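Cytochrome P450 RhF (Acinetobacter radioresistens, PDB 6RO8) binds heme as the P450 domain of a longer bacterial protein, and probably acts as a monooxygenase, with peroxygenase activity linked to this domain. Local coordinates at residues N30-A35 with E59-W64; H178-P183 with K238-D243; N200-P205 with A416-R421; E222-V227 with M263-M268. All blocks are in the same frame, centred on the assembly; numbering follows the deposited sequence.

Contact 1 (N30-A35 with E59-W64); sequences NFDMFA and EAMGYW
M61 sets its CG opposite its own carbonyl carbon (chi1 -50°), runs straight through the next bond and bends at chi3 (-56°). This brings its sulfur to M33 and its methyl to F31. M33 N donates a weak hydrogen bond to M61 SD, 3.3 Å long and nearly straight at 173°. The same sulfur lies 3.8 Å from M33 CB, and the M61 and M33 side chains cross at about a right angle. M61 CE lies 3.4 Å from F31 O. D32 also crosses M61 at about a right angle, with OD1 3.9 Å from M61 SD. A60 adds a single methyl, its CB 3.3 Å from F31 O and 3.6 Å from N30 O. Within 30-35, F34 N bonds to D32 OD1 from above the carboxylate plane, at 3.0 Å. This Asx turn holds the carboxylate against its own backbone. D32 OD2 forms a salt bridge with R204, and F31 O accepts a bond from S58 OG. The contact lies at the surface, away from the heme. Segment 30-35 links helix 20-29 to helix 36-40, while 59-64 covers the turn after strand 55-58 and the start of strand 63-66. G62 and Y63 both face S58 in a G1 beta bulge. M33 also packs on Y38 of helix 36-40 and on F342 of strand 340-343.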
# COMPACT_ATOMS: atom_id res chain seq x y z
N ASN A 30 -18.01 -13.56 -12.76
CA ASN A 30 -18.71 -12.49 -12.07
C ASN A 30 -17.91 -11.88 -10.94
O ASN A 30 -18.48 -11.12 -10.15
CB ASN A 30 -20.04 -13.01 -11.54
CG ASN A 30 -20.96 -13.41 -12.64
OD1 ASN A 30 -20.99 -12.77 -13.69
ND2 ASN A 30 -21.72 -14.48 -12.44
N PHE A 31 -16.63 -12.19 -10.82
CA PHE A 31 -15.95 -11.86 -9.58
C PHE A 31 -15.81 -10.35 -9.45
O PHE A 31 -15.15 -9.70 -10.26
CB PHE A 31 -14.59 -12.55 -9.49
CG PHE A 31 -13.99 -12.47 -8.12
CD1 PHE A 31 -13.29 -11.35 -7.72
CD2 PHE A 31 -14.16 -13.50 -7.20
CE1 PHE A 31 -12.75 -11.26 -6.44
CE2 PHE A 31 -13.63 -13.41 -5.91
CZ PHE A 31 -12.93 -12.28 -5.53
N ASP A 32 -16.45 -9.80 -8.41
CA ASP A 32 -16.44 -8.37 -8.14
C ASP A 32 -15.70 -8.10 -6.83
O ASP A 32 -16.16 -8.50 -5.75
CB ASP A 32 -17.87 -7.83 -8.07
CG ASP A 32 -17.92 -6.32 -8.04
OD1 ASP A 32 -16.86 -5.68 -7.95
OD2 ASP A 32 -19.04 -5.77 -8.13
N MET A 33 -14.59 -7.38 -6.93
CA MET A 33 -13.82 -7.04 -5.73
C MET A 33 -14.59 -6.11 -4.79
O MET A 33 -14.26 -6.05 -3.60
CB MET A 33 -12.48 -6.43 -6.12
CG MET A 33 -11.53 -7.49 -6.61
SD MET A 33 -9.99 -6.78 -7.21
CE MET A 33 -8.91 -8.21 -7.30
N PHE A 34 -15.61 -5.41 -5.26
CA PHE A 34 -16.39 -4.56 -4.37
C PHE A 34 -17.57 -5.28 -3.74
O PHE A 34 -18.30 -4.69 -2.95
CB PHE A 34 -16.83 -3.30 -5.13
CG PHE A 34 -15.68 -2.45 -5.58
CD1 PHE A 34 -15.10 -1.54 -4.72
CD2 PHE A 34 -15.17 -2.58 -6.87
CE1 PHE A 34 -14.01 -0.76 -5.13
CE2 PHE A 34 -14.08 -1.81 -7.28
CZ PHE A 34 -13.50 -0.90 -6.41
N ALA A 35 -17.75 -6.57 -4.04
CA ALA A 35 -18.79 -7.33 -3.38
C ALA A 35 -18.33 -7.72 -1.97
O ALA A 35 -17.16 -7.57 -1.61
CB ALA A 35 -19.15 -8.56 -4.20
N GLU A 59 -15.08 -10.70 -15.94
CA GLU A 59 -15.76 -9.70 -16.74
C GLU A 59 -16.33 -8.59 -15.88
O GLU A 59 -16.51 -7.47 -16.36
CB GLU A 59 -16.87 -10.36 -17.55
CG GLU A 59 -16.33 -11.39 -18.50
CD GLU A 59 -17.42 -12.19 -19.15
OE1 GLU A 59 -17.11 -13.28 -19.67
OE2 GLU A 59 -18.58 -11.73 -19.14
N ALA A 60 -16.60 -8.89 -14.61
CA ALA A 60 -17.11 -7.86 -13.71
C ALA A 60 -16.15 -6.68 -13.65
O ALA A 60 -16.57 -5.53 -13.48
CB ALA A 60 -17.35 -8.45 -12.32
N MET A 61 -14.84 -6.93 -13.78
CA MET A 61 -13.91 -5.82 -13.67
C MET A 61 -12.84 -5.79 -14.76
O MET A 61 -11.86 -5.06 -14.60
CB MET A 61 -13.27 -5.83 -12.30
CG MET A 61 -14.32 -5.95 -11.25
SD MET A 61 -13.46 -6.12 -9.78
CE MET A 61 -12.54 -7.54 -10.29
N GLY A 62 -13.01 -6.54 -15.84
CA GLY A 62 -12.14 -6.42 -16.99
C GLY A 62 -10.70 -6.82 -16.74
O GLY A 62 -9.80 -6.37 -17.47
N TYR A 63 -10.44 -7.66 -15.75
CA TYR A 63 -9.08 -7.97 -15.33
C TYR A 63 -8.92 -9.48 -15.21
O TYR A 63 -9.84 -10.18 -14.80
CB TYR A 63 -8.74 -7.31 -13.97
CG TYR A 63 -8.08 -5.94 -14.05
CD1 TYR A 63 -8.82 -4.81 -14.36
CD2 TYR A 63 -6.72 -5.79 -13.79
CE1 TYR A 63 -8.23 -3.56 -14.42
CE2 TYR A 63 -6.12 -4.54 -13.85
CZ TYR A 63 -6.88 -3.43 -14.16
OH TYR A 63 -6.28 -2.19 -14.23
N TRP A 64 -7.75 -9.97 -15.59
CA TRP A 64 -7.40 -11.32 -15.15
C TRP A 64 -7.14 -11.30 -13.65
O TRP A 64 -6.62 -10.33 -13.09
CB TRP A 64 -6.17 -11.82 -15.90
CG TRP A 64 -6.44 -12.16 -17.33
CD1 TRP A 64 -6.22 -11.35 -18.41
CD2 TRP A 64 -6.95 -13.39 -17.83
NE1 TRP A 64 -6.58 -12.01 -19.57
CE2 TRP A 64 -7.03 -13.26 -19.24
CE3 TRP A 64 -7.35 -14.59 -17.24
CZ2 TRP A 64 -7.50 -14.29 -20.06
CZ3 TRP A 64 -7.82 -15.61 -18.05
CH2 TRP A 64 -7.88 -15.45 -19.45

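Contact 2 (H178-P183 with K238-D243)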
# COMPACT_ATOMS: atom_id res chain seq x y z
N HIS A 178 8.65 14.20 6.63
CA HIS A 178 10.02 14.44 7.07
C HIS A 178 11.03 13.69 6.21
O HIS A 178 12.08 14.24 5.87
CB HIS A 178 10.18 14.06 8.54
CG HIS A 178 11.44 14.55 9.15
ND1 HIS A 178 11.67 15.89 9.41
CD2 HIS A 178 12.56 13.90 9.55
CE1 HIS A 178 12.87 16.03 9.95
NE2 HIS A 178 13.43 14.84 10.04
N PHE A 179 10.73 12.45 5.85
CA PHE A 179 11.60 11.71 4.94
C PHE A 179 11.71 12.43 3.59
O PHE A 179 12.81 12.61 3.07
CB PHE A 179 11.07 10.29 4.76
CG PHE A 179 11.89 9.46 3.82
CD1 PHE A 179 13.14 8.96 4.21
CD2 PHE A 179 11.42 9.16 2.55
CE1 PHE A 179 13.89 8.17 3.35
CE2 PHE A 179 12.16 8.38 1.68
CZ PHE A 179 13.41 7.89 2.08
N LEU A 180 10.58 12.81 3.00
CA LEU A 180 10.60 13.69 1.85
C LEU A 180 11.04 15.07 2.32
O LEU A 180 11.24 15.32 3.51
CB LEU A 180 9.22 13.73 1.20
CG LEU A 180 8.64 12.33 0.92
CD1 LEU A 180 7.15 12.36 0.62
CD2 LEU A 180 9.37 11.68 -0.24
N GLY A 181 11.24 15.98 1.41
CA GLY A 181 11.63 17.26 1.99
C GLY A 181 10.47 18.22 2.17
O GLY A 181 10.62 19.42 1.93
N VAL A 182 9.32 17.71 2.60
CA VAL A 182 8.04 18.37 2.37
C VAL A 182 7.55 18.98 3.68
O VAL A 182 7.37 18.26 4.66
CB VAL A 182 7.00 17.39 1.81
CG1 VAL A 182 5.63 18.04 1.75
CG2 VAL A 182 7.42 16.90 0.42
N PRO A 183 7.30 20.29 3.72
CA PRO A 183 6.92 20.94 4.99
C PRO A 183 5.51 20.56 5.41
O PRO A 183 4.56 20.66 4.64
CB PRO A 183 7.01 22.44 4.66
CG PRO A 183 7.63 22.54 3.31
CD PRO A 183 7.36 21.25 2.61
N LYS A 238 17.05 19.19 2.51
CA LYS A 238 17.31 17.77 2.62
C LYS A 238 15.98 17.02 2.67
O LYS A 238 15.01 17.51 3.26
CB LYS A 238 18.19 17.46 3.84
CG LYS A 238 18.58 15.96 3.99
CD LYS A 238 19.50 15.69 5.20
CE LYS A 238 19.86 14.19 5.34
NZ LYS A 238 20.77 13.96 6.54
N GLY A 239 15.95 15.87 2.03
CA GLY A 239 14.79 15.00 1.95
C GLY A 239 14.81 14.32 0.59
O GLY A 239 15.45 14.78 -0.35
N TRP A 240 14.08 13.22 0.49
CA TRP A 240 14.13 12.44 -0.74
C TRP A 240 13.68 13.26 -1.96
O TRP A 240 14.26 13.12 -3.05
CB TRP A 240 13.27 11.20 -0.61
CG TRP A 240 13.57 10.20 -1.64
CD1 TRP A 240 14.78 9.99 -2.26
CD2 TRP A 240 12.67 9.25 -2.19
NE1 TRP A 240 14.67 8.95 -3.16
CE2 TRP A 240 13.38 8.49 -3.13
CE3 TRP A 240 11.31 8.97 -1.97
CZ2 TRP A 240 12.78 7.46 -3.85
CZ3 TRP A 240 10.72 7.97 -2.69
CH2 TRP A 240 11.45 7.21 -3.61
N MET A 241 12.68 14.12 -1.80
CA MET A 241 12.23 14.92 -2.94
C MET A 241 13.31 15.91 -3.37
O MET A 241 13.51 16.14 -4.57
CB MET A 241 10.92 15.63 -2.61
CG MET A 241 9.70 14.73 -2.63
SD MET A 241 9.58 13.76 -4.16
CE MET A 241 9.69 15.05 -5.41
N TYR A 242 14.05 16.48 -2.41
CA TYR A 242 15.20 17.31 -2.76
C TYR A 242 16.26 16.52 -3.52
O TYR A 242 16.95 17.08 -4.38
CB TYR A 242 15.82 17.93 -1.51
CG TYR A 242 14.98 19.03 -0.93
CD1 TYR A 242 14.81 20.25 -1.60
CD2 TYR A 242 14.35 18.85 0.30
CE1 TYR A 242 14.03 21.26 -1.05
CE2 TYR A 242 13.57 19.86 0.84
CZ TYR A 242 13.41 21.06 0.17
OH TYR A 242 12.63 22.03 0.74
N ASP A 243 16.41 15.23 -3.21
CA ASP A 243 17.33 14.41 -3.98
C ASP A 243 16.88 14.33 -5.44
O ASP A 243 17.68 14.55 -6.36
CB ASP A 243 17.45 13.02 -3.37
CG ASP A 243 18.02 13.05 -1.98
OD1 ASP A 243 18.78 13.98 -1.66
OD2 ASP A 243 17.69 12.14 -1.19
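The F179 and W240 rings meet obliquely. The F179 ring and the five-membered ring of W240 have planes at 47° and centroids 5.6 Å apart. F179 CE2 approaches W240 CE3 to 3.8 Å. L180 CD2 sits at the edge of the indole, near its plane, also 3.8 Å from W240 CE3. D243 OD2 lies at the indole edge too, in plane. F132 makes an edge-to-face pair with W240, and H140 makes one with F179. L180 and M241 run alongside each other in the same direction, with L180 CD2 3.9 Å from M241 CG. W240 has CG anti to its backbone N (chi1 -164°), which turns the indole toward F179 and L180. One backbone bond ties the segments: W240 N donates to F179 O at 2.9 Å. The two segments come close here, with G181 CA 3.9 Å from G239 CA. G239 is the N-cap of helix 240-250 and has a phi of 146°, in a region natural to glycine. Y242 brings CE2 to 3.4 Å from G181 CA. F179 and W240 both touch the heme, so this joint forms part of the heme pocket wall. It joins the end of helix 170-179 to the start of helix 240-250. Helix 134-155 packs on F179, helix 257-270 on L180 and W240, and M231 of helix 207-233 on V182, M241 and Y242.

Contact 3 (N200-P205 with A416-R421). With HIS (histidine), chain C.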
# COMPACT_ATOMS: atom_id res chain seq x y z
N ASN A 200 -10.23 7.56 -6.06
CA ASN A 200 -10.24 7.82 -7.50
C ASN A 200 -9.57 6.68 -8.26
O ASN A 200 -10.06 6.25 -9.32
CB ASN A 200 -9.52 9.13 -7.80
CG ASN A 200 -9.78 9.61 -9.21
OD1 ASN A 200 -10.93 9.76 -9.62
ND2 ASN A 200 -8.70 9.86 -9.96
N THR A 201 -8.44 6.18 -7.74
CA THR A 201 -7.62 5.23 -8.49
C THR A 201 -8.09 3.79 -8.31
O THR A 201 -8.26 3.06 -9.29
CB THR A 201 -6.17 5.35 -8.05
OG1 THR A 201 -5.77 6.73 -8.12
CG2 THR A 201 -5.25 4.49 -8.92
N TRP A 202 -8.30 3.37 -7.06
CA TRP A 202 -8.55 1.97 -6.75
C TRP A 202 -9.97 1.71 -6.26
O TRP A 202 -10.30 0.56 -5.96
CB TRP A 202 -7.55 1.47 -5.69
CG TRP A 202 -6.15 1.43 -6.23
CD1 TRP A 202 -5.59 0.44 -6.99
CD2 TRP A 202 -5.14 2.42 -6.05
NE1 TRP A 202 -4.29 0.75 -7.29
CE2 TRP A 202 -3.98 1.96 -6.72
CE3 TRP A 202 -5.09 3.65 -5.38
CZ2 TRP A 202 -2.80 2.69 -6.75
CZ3 TRP A 202 -3.92 4.37 -5.42
CH2 TRP A 202 -2.78 3.89 -6.09
N GLY A 203 -10.81 2.74 -6.18
CA GLY A 203 -12.17 2.59 -5.71
C GLY A 203 -13.18 2.72 -6.84
O GLY A 203 -12.85 2.85 -8.02
N ARG A 204 -14.44 2.67 -6.44
CA ARG A 204 -15.58 2.82 -7.34
C ARG A 204 -16.45 3.93 -6.76
O ARG A 204 -17.52 3.66 -6.20
CB ARG A 204 -16.34 1.50 -7.49
CG ARG A 204 -17.33 1.43 -8.62
CD ARG A 204 -18.05 0.07 -8.61
NE ARG A 204 -17.26 -0.99 -9.26
CZ ARG A 204 -17.57 -2.29 -9.23
NH1 ARG A 204 -18.65 -2.72 -8.58
NH2 ARG A 204 -16.79 -3.17 -9.86
N PRO A 205 -16.00 5.19 -6.86
CA PRO A 205 -16.80 6.30 -6.35
C PRO A 205 -18.20 6.31 -6.94
O PRO A 205 -18.39 6.06 -8.13
CB PRO A 205 -16.00 7.53 -6.79
CG PRO A 205 -15.22 7.05 -7.96
CD PRO A 205 -14.81 5.67 -7.57
N ALA A 416 -13.81 0.91 0.63
CA ALA A 416 -13.99 -0.07 -0.44
C ALA A 416 -13.09 0.28 -1.61
O ALA A 416 -13.26 1.32 -2.26
CB ALA A 416 -15.45 -0.12 -0.87
N ASN A 417 -12.10 -0.57 -1.87
CA ASN A 417 -11.20 -0.40 -2.99
C ASN A 417 -10.61 -1.77 -3.27
O ASN A 417 -10.91 -2.74 -2.58
CB ASN A 417 -10.14 0.68 -2.69
CG ASN A 417 -9.05 0.19 -1.75
OD1 ASN A 417 -7.94 -0.15 -2.19
ND2 ASN A 417 -9.36 0.14 -0.47
N THR A 418 -9.79 -1.87 -4.31
CA THR A 418 -9.30 -3.18 -4.74
C THR A 418 -7.97 -3.57 -4.14
O THR A 418 -7.69 -4.77 -4.06
CB THR A 418 -9.16 -3.23 -6.27
OG1 THR A 418 -8.10 -2.34 -6.68
CG2 THR A 418 -10.47 -2.86 -6.94
N SER A 419 -7.15 -2.61 -3.73
CA SER A 419 -5.72 -2.83 -3.55
C SER A 419 -5.22 -2.56 -2.13
O SER A 419 -4.28 -3.23 -1.68
CB SER A 419 -4.94 -1.96 -4.53
OG SER A 419 -5.10 -2.49 -5.83
N PHE A 420 -5.82 -1.62 -1.42
CA PHE A 420 -5.37 -1.27 -0.09
C PHE A 420 -6.40 -1.71 0.95
O PHE A 420 -7.60 -1.79 0.66
CB PHE A 420 -5.09 0.23 0.01
CG PHE A 420 -4.11 0.72 -1.01
CD1 PHE A 420 -2.75 0.64 -0.77
CD2 PHE A 420 -4.53 1.24 -2.22
CE1 PHE A 420 -1.84 1.09 -1.71
CE2 PHE A 420 -3.62 1.69 -3.15
CZ PHE A 420 -2.27 1.61 -2.89
N ARG A 421 -5.91 -2.04 2.14
CA ARG A 421 -6.76 -2.67 3.16
C ARG A 421 -6.25 -2.34 4.56
O ARG A 421 -5.11 -2.66 4.92
CB ARG A 421 -6.83 -4.18 2.97
CG ARG A 421 -7.86 -4.81 3.87
CD ARG A 421 -8.15 -6.26 3.54
NE ARG A 421 -9.11 -6.81 4.50
CZ ARG A 421 -10.43 -6.62 4.44
NH1 ARG A 421 -10.96 -5.91 3.46
NH2 ARG A 421 -11.22 -7.15 5.37
N HIS C . 0.58 3.55 -3.35
CA HIS C . 1.13 2.26 -2.95
C HIS C . 1.73 2.33 -1.54
O HIS C . 2.35 1.36 -1.09
CB HIS C . 2.19 1.79 -3.95
CG HIS C . 3.09 2.88 -4.44
ND1 HIS C . 4.46 2.79 -4.40
CD2 HIS C . 2.81 4.10 -4.97
CE1 HIS C . 4.99 3.89 -4.90
NE2 HIS C . 4.01 4.70 -5.25
OXT HIS C . 1.61 3.35 -0.86
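F420 belongs to the pocket that holds the bound histidine, and W202 packs against it. The F420 side chain lies about 6 Å from the heme. Segment 416-421 probably corresponds to the C-terminal substrate-recognition loop of P450s, and helix 187-202 to the F helix. The two rings form a T-shaped (edge-to-face) pair. The edge of F420 points at one face of the W202 six-membered ring, with planes at 85° and centroids 4.6 Å apart. The nearest atoms are F420 CE2 and W202 CE3, at 3.3 Å. T201 CG2 covers the opposite indole face. At another part of its rim, F420 CE1 comes within 3.4 Å of CA of the bound histidine. T418 OG1 lies near the indole edge, and S419 OG approaches W202 CD1 obliquely at 3.2 Å. W202 O, at the end of its helix, accepts T418 N at 3.0 Å. N417 folds back over its own loop, its CG lying between backbone N and carbonyl carbon (chi1 76°). N417 OD1 takes F420 N in plane on a lone pair at 2.7 Å, and S419 N from above the plane at 3.0 Å. N417 ND2 gives bonds to F420 O and to L415 O. S419 OG is bonded to A319 O and accepts from T418 OG1. The amide of N417 thus fixes the backbone on which F420 sits. F420 offers the ligand a hydrocarbon edge, while T274 OG1 hydrogen-bonds it.

Contact 4 (E222-V227 with M263-M268); sequences EYSGRV and MMMAIM
M264 starts with CB 4.0 Å from S224 CB. The chain then bends at chi2 (-58°) and again at chi3 (-68°). Its SD packs on CE of M241 in helix 240-250. The folded chain brings CE back to V227, 3.4 Å from V227 CG1 and 3.8 Å from V227 CB. M264, on helix 257-270, thus touches both helix 207-233 and helix 240-250. S224 points toward helix 257-270, and its OG lies 3.8 Å from both CB and CG of M265. That hydroxyl has its polar partners within its own helix, the carbonyls of F220 and W221. It can therefore face the methionines without a bond across. Y223 adds a third point of touch, where its CE2 meets M268 CE at 4.0 Å. The methyl comes to the ring edge, near its plane, and the two side chains cross at about a right angle. V227 CG2 covers one face of the same ring. No hydrogen bond links the segments, so apolar contact carries the joint. The short axes pass 9.0 Å apart at 112°. Helix 207-233 thus runs across helix 257-270, consistent with the G helix crossing the start of the long central helix of P450s. Both helices meet helix 240-250 nearby, while M265 and M268 also rest on F220, one turn back in helix 207-233.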
# COMPACT_ATOMS: atom_id res chain seq x y z
N GLU A 222 -2.51 20.33 -8.05
CA GLU A 222 -2.11 21.72 -7.94
C GLU A 222 -1.26 21.96 -6.70
O GLU A 222 -0.24 22.66 -6.77
CB GLU A 222 -3.34 22.61 -7.91
CG GLU A 222 -3.03 24.06 -8.07
CD GLU A 222 -4.29 24.86 -8.32
OE1 GLU A 222 -5.25 24.66 -7.55
OE2 GLU A 222 -4.31 25.66 -9.28
N TYR A 223 -1.66 21.38 -5.57
CA TYR A 223 -0.89 21.52 -4.34
C TYR A 223 0.55 21.05 -4.53
O TYR A 223 1.50 21.79 -4.22
CB TYR A 223 -1.57 20.75 -3.20
CG TYR A 223 -0.79 20.80 -1.89
CD1 TYR A 223 -0.85 21.92 -1.06
CD2 TYR A 223 0.02 19.74 -1.50
CE1 TYR A 223 -0.14 21.98 0.12
CE2 TYR A 223 0.74 19.78 -0.31
CZ TYR A 223 0.66 20.90 0.49
OH TYR A 223 1.36 20.97 1.67
N SER A 224 0.73 19.82 -5.03
CA SER A 224 2.04 19.22 -5.28
C SER A 224 2.85 20.11 -6.20
O SER A 224 4.08 20.22 -6.05
CB SER A 224 1.87 17.79 -5.84
OG SER A 224 0.71 17.72 -6.65
N GLY A 225 2.18 20.78 -7.14
CA GLY A 225 2.88 21.74 -7.97
C GLY A 225 3.50 22.87 -7.17
O GLY A 225 4.70 23.12 -7.29
N ARG A 226 2.69 23.57 -6.37
CA ARG A 226 3.18 24.67 -5.55
C ARG A 226 4.32 24.21 -4.64
O ARG A 226 5.33 24.91 -4.47
CB ARG A 226 2.01 25.28 -4.75
CG ARG A 226 2.36 26.53 -3.90
CD ARG A 226 1.37 26.78 -2.72
NE ARG A 226 1.45 25.78 -1.66
CZ ARG A 226 1.25 26.02 -0.37
NH1 ARG A 226 1.01 27.28 0.05
NH2 ARG A 226 1.35 25.03 0.53
N VAL A 227 4.19 23.01 -4.07
CA VAL A 227 5.23 22.47 -3.18
C VAL A 227 6.53 22.28 -3.95
O VAL A 227 7.59 22.78 -3.55
CB VAL A 227 4.76 21.15 -2.55
CG1 VAL A 227 5.85 20.56 -1.67
CG2 VAL A 227 3.50 21.35 -1.74
N MET A 263 5.66 12.18 -9.26
CA MET A 263 6.13 11.49 -8.06
C MET A 263 5.76 12.26 -6.80
O MET A 263 5.37 11.66 -5.80
CB MET A 263 7.65 11.25 -8.14
CG MET A 263 8.22 10.38 -6.99
SD MET A 263 7.49 8.73 -6.93
CE MET A 263 8.93 7.71 -6.67
N MET A 264 5.86 13.59 -6.84
CA MET A 264 5.44 14.39 -5.69
C MET A 264 4.08 13.93 -5.19
O MET A 264 3.93 13.54 -4.03
CB MET A 264 5.39 15.87 -6.06
CG MET A 264 6.61 16.68 -5.66
SD MET A 264 6.99 16.65 -3.89
CE MET A 264 5.60 17.56 -3.26
N MET A 265 3.08 13.92 -6.07
CA MET A 265 1.72 13.59 -5.64
C MET A 265 1.59 12.12 -5.27
O MET A 265 0.98 11.79 -4.25
CB MET A 265 0.71 13.93 -6.73
CG MET A 265 -0.66 14.19 -6.15
SD MET A 265 -1.96 14.31 -7.40
CE MET A 265 -1.54 12.98 -8.48
N ALA A 266 2.15 11.23 -6.09
CA ALA A 266 2.02 9.82 -5.79
C ALA A 266 2.75 9.46 -4.50
O ALA A 266 2.20 8.78 -3.62
CB ALA A 266 2.56 9.00 -6.97
N ILE A 267 3.98 9.96 -4.33
CA ILE A 267 4.78 9.56 -3.18
C ILE A 267 4.21 10.16 -1.89
O ILE A 267 4.39 9.59 -0.81
CB ILE A 267 6.27 9.91 -3.39
CG1 ILE A 267 7.14 8.91 -2.63
CG2 ILE A 267 6.58 11.35 -2.97
CD1 ILE A 267 6.78 7.46 -2.91
N MET A 268 3.48 11.28 -1.99
CA MET A 268 2.89 11.88 -0.80
C MET A 268 1.69 11.13 -0.29
O MET A 268 1.13 11.52 0.74
CB MET A 268 2.49 13.32 -1.05
CG MET A 268 3.68 14.23 -0.99
SD MET A 268 3.20 15.95 -1.15
CE MET A 268 1.54 15.91 -0.51

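Contacts 1 and 3 lie on the same side of the chain's centre, with centres 13 Å apart. They touch through F34 against W202 and N417. Contacts 2 and 4 pack together, with centres 12 Å apart, where helices 207-233, 240-250 and 257-270 meet. Contacts 1 and 2 lie on opposite sides of the chain's centre, their own centres about 38 Å apart. Along the chain contact 1 closes first. The segments of contact 2 then alternate with those of contacts 3 and 4, and contact 4 falls between the two halves of contact 3. Contact 2 borders the heme and contact 3 the bound histidine, so distant parts of the sequence line neighbouring parts of the active region.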